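PDB 5T20: mannose-specific lectin 2 chain 1 from Colocasia esculenta, which binds mannose and agglutinates rabbit erythrocytes, chains 1 and 2 pairing as heterodimers that assemble into a heterotetramer. Local coordinates for residues C[13-18]-C[27-32]. Numbering follows the deposited sequence.
Sequences NTDGHL and MQNDCN. With MAN (alpha-D-mannopyranose), chain S; MAN (alpha-D-mannopyranose), chain B.
Met27 meets the 13-18 segment through both of its backbone polar groups. Met27 O accepts from Asp15 N at 2.6 Å, a bond bent at the hydrogen (136°). Met27 N gives a straighter one to Gly16 O at 3.0 Å. Beyond this pair the side chains touch lightly. Thr14 CG2, anti to the backbone N, rests on Asn29 CA at 3.6 Å, while Thr14 OG1 is hydrogen-bonded to Cys51 O. The carboxylate of Asp15 lies across the Asn29 side chain with OD1 3.4 Å from Asn29 CB, its plane 43° from that of the amide. A type II turn from Asn13 to Gly16 leads into strand 16-20, and a type I turn from Gln28 to Cys31 follows strand 23-27. The second turn opens the QxDxNxVxY mannose-binding motif of the bulb-type lectin domain, whose Tyr36 also bonds to mannose. Within this turn Asn29 OD1 accepts from O3 of the chain B mannose at 2.8 Å. Asp30 OD2 and Asn32 ND2 both hold O2 of the chain S mannose, at 2.7 and 3.0 Å, and its O3 links the two sugars. Asp30 CG sits between its own N and carbonyl carbon (chi1 76°), bringing OD1 to Asn32 N in an Asx turn, with the N-H arriving from above the carboxylate plane. Farther out, Gln41 OE1 accepts from Asn32 ND2, and the Cys31-Cys51 disulfide ties the turn to the residue just before strand 52-55.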
loop_
_atom_site.group_PDB
_atom_site.type_symbol
_atom_site.label_atom_id
_atom_site.label_comp_id
_atom_site.label_asym_id
_atom_site.label_seq_id
_atom_site.Cartn_x
_atom_site.Cartn_y
_atom_site.Cartn_z
ATOM N N ASN C 13 -13.348 7.166 -9.049
ATOM C CA ASN C 13 -14.472 7.772 -9.747
ATOM C C ASN C 13 -15.745 6.953 -9.561
ATOM O O ASN C 13 -15.664 5.811 -9.089
ATOM C CB ASN C 13 -14.123 7.913 -11.224
ATOM C CG ASN C 13 -14.886 8.994 -11.953
ATOM O OD1 ASN C 13 -15.532 9.862 -11.354
ATOM N ND2 ASN C 13 -14.828 8.957 -13.275
ATOM N N THR C 14 -16.921 7.546 -9.923
ATOM C CA THR C 14 -18.228 6.885 -9.835
ATOM C C THR C 14 -18.184 5.543 -10.586
ATOM O O THR C 14 -17.623 5.482 -11.683
ATOM C CB THR C 14 -19.332 7.800 -10.383
ATOM O OG1 THR C 14 -19.095 9.138 -9.956
ATOM C CG2 THR C 14 -20.702 7.357 -9.944
ATOM N N ASP C 15 -18.740 4.479 -9.971
ATOM C CA ASP C 15 -18.800 3.075 -10.452
ATOM C C ASP C 15 -17.373 2.406 -10.498
ATOM O O ASP C 15 -17.186 1.329 -11.085
ATOM C CB ASP C 15 -19.544 2.944 -11.809
ATOM C CG ASP C 15 -20.989 3.435 -11.754
ATOM O OD1 ASP C 15 -21.730 3.005 -10.849
ATOM O OD2 ASP C 15 -21.382 4.217 -12.633
ATOM N N GLY C 16 -16.406 3.038 -9.845
ATOM C CA GLY C 16 -15.045 2.511 -9.776
ATOM C C GLY C 16 -14.856 1.500 -8.658
ATOM O O GLY C 16 -15.530 1.572 -7.622
ATOM N N HIS C 17 -13.925 0.548 -8.871
ATOM C CA HIS C 17 -13.601 -0.540 -7.947
ATOM C C HIS C 17 -12.164 -0.538 -7.442
ATOM O O HIS C 17 -11.245 -0.131 -8.155
ATOM C CB HIS C 17 -13.763 -1.908 -8.658
ATOM C CG HIS C 17 -15.124 -2.251 -9.161
ATOM N ND1 HIS C 17 -15.780 -3.387 -8.734
ATOM C CD2 HIS C 17 -15.857 -1.669 -10.134
ATOM C CE1 HIS C 17 -16.907 -3.438 -9.421
ATOM N NE2 HIS C 17 -16.996 -2.428 -10.278
ATOM N N LEU C 18 -11.993 -1.063 -6.223
ATOM C CA LEU C 18 -10.772 -1.519 -5.566
ATOM C C LEU C 18 -11.094 -2.963 -5.225
ATOM O O LEU C 18 -12.174 -3.229 -4.692
ATOM C CB LEU C 18 -10.326 -0.693 -4.358
ATOM C CG LEU C 18 -9.890 0.776 -4.611
ATOM C CD1 LEU C 18 -9.287 1.356 -3.380
ATOM C CD2 LEU C 18 -8.852 0.894 -5.750
ATOM N N MET C 27 -17.421 2.423 -5.388
ATOM C CA MET C 27 -17.925 3.787 -5.201
ATOM C C MET C 27 -19.084 3.886 -6.180
ATOM O O MET C 27 -18.884 4.143 -7.351
ATOM C CB MET C 27 -16.810 4.827 -5.447
ATOM C CG MET C 27 -17.290 6.259 -5.432
ATOM S SD MET C 27 -17.606 6.828 -3.759
ATOM C CE MET C 27 -19.312 6.467 -3.576
ATOM N N GLN C 28 -20.271 3.548 -5.727
ATOM C CA GLN C 28 -21.433 3.376 -6.590
ATOM C C GLN C 28 -22.077 4.656 -7.102
ATOM O O GLN C 28 -21.881 5.741 -6.550
ATOM C CB GLN C 28 -22.483 2.540 -5.864
ATOM C CG GLN C 28 -21.978 1.139 -5.532
ATOM C CD GLN C 28 -23.014 0.292 -4.852
ATOM O OE1 GLN C 28 -23.991 0.765 -4.238
ATOM N NE2 GLN C 28 -22.813 -0.976 -4.951
ATOM N N ASN C 29 -22.900 4.492 -8.156
ATOM C CA ASN C 29 -23.667 5.553 -8.818
ATOM C C ASN C 29 -24.711 6.147 -7.866
ATOM O O ASN C 29 -25.060 7.321 -8.012
ATOM C CB ASN C 29 -24.363 5.010 -10.081
ATOM C CG ASN C 29 -25.337 3.874 -9.806
ATOM O OD1 ASN C 29 -25.072 2.973 -9.009
ATOM N ND2 ASN C 29 -26.505 3.902 -10.442
ATOM N N ASP C 30 -25.191 5.349 -6.876
ATOM C CA ASP C 30 -26.162 5.827 -5.886
ATOM C C ASP C 30 -25.472 6.505 -4.669
ATOM O O ASP C 30 -26.150 6.757 -3.680
ATOM C CB ASP C 30 -27.078 4.673 -5.406
ATOM C CG ASP C 30 -26.474 3.684 -4.418
ATOM O OD1 ASP C 30 -25.227 3.620 -4.312
ATOM O OD2 ASP C 30 -27.241 2.976 -3.755
ATOM N N CYS C 31 -24.132 6.736 -4.723
ATOM C CA CYS C 31 -23.298 7.413 -3.690
ATOM C C CYS C 31 -22.897 6.488 -2.523
ATOM O O CYS C 31 -22.224 6.940 -1.586
ATOM C CB CYS C 31 -23.971 8.679 -3.162
ATOM S SG CYS C 31 -22.812 9.988 -2.671
ATOM N N ASN C 32 -23.338 5.237 -2.531
ATOM C CA ASN C 32 -22.955 4.344 -1.439
ATOM C C ASN C 32 -21.616 3.709 -1.749
ATOM O O ASN C 32 -21.409 3.191 -2.857
ATOM C CB ASN C 32 -24.022 3.259 -1.182
ATOM C CG ASN C 32 -24.052 2.714 0.238
ATOM O OD1 ASN C 32 -23.355 3.188 1.136
ATOM N ND2 ASN C 32 -24.863 1.685 0.469
HETATM C C1 MAN S . -27.969 -0.152 -0.614
HETATM C C2 MAN S . -27.533 0.199 -2.054
HETATM C C3 MAN S . -27.145 -1.068 -2.811
HETATM C C4 MAN S . -26.113 -1.844 -2.007
HETATM C C5 MAN S . -26.585 -2.086 -0.568
HETATM C C6 MAN S . -25.449 -2.739 0.244
HETATM O O1 MAN S . -29.146 -0.960 -0.631
HETATM O O2 MAN S . -26.394 1.076 -2.005
HETATM O O3 MAN S . -26.565 -0.713 -4.088
HETATM O O4 MAN S . -25.918 -3.083 -2.650
HETATM O O5 MAN S . -26.929 -0.836 0.067
HETATM O O6 MAN S . -25.907 -3.034 1.571
HETATM C C1 MAN B . -27.147 -1.439 -5.188
HETATM C C2 MAN B . -26.260 -1.215 -6.422
HETATM C C3 MAN B . -26.372 0.249 -6.891
HETATM C C4 MAN B . -27.828 0.602 -7.161
HETATM C C5 MAN B . -28.648 0.358 -5.879
HETATM C C6 MAN B . -30.104 0.747 -6.100
HETATM O O2 MAN B . -26.663 -2.097 -7.488
HETATM O O3 MAN B . -25.648 0.420 -8.121
HETATM O O4 MAN B . -27.912 2.006 -7.595
HETATM O O5 MAN B . -28.543 -1.031 -5.446
HETATM O O6 MAN B . -30.682 -0.137 -7.061
#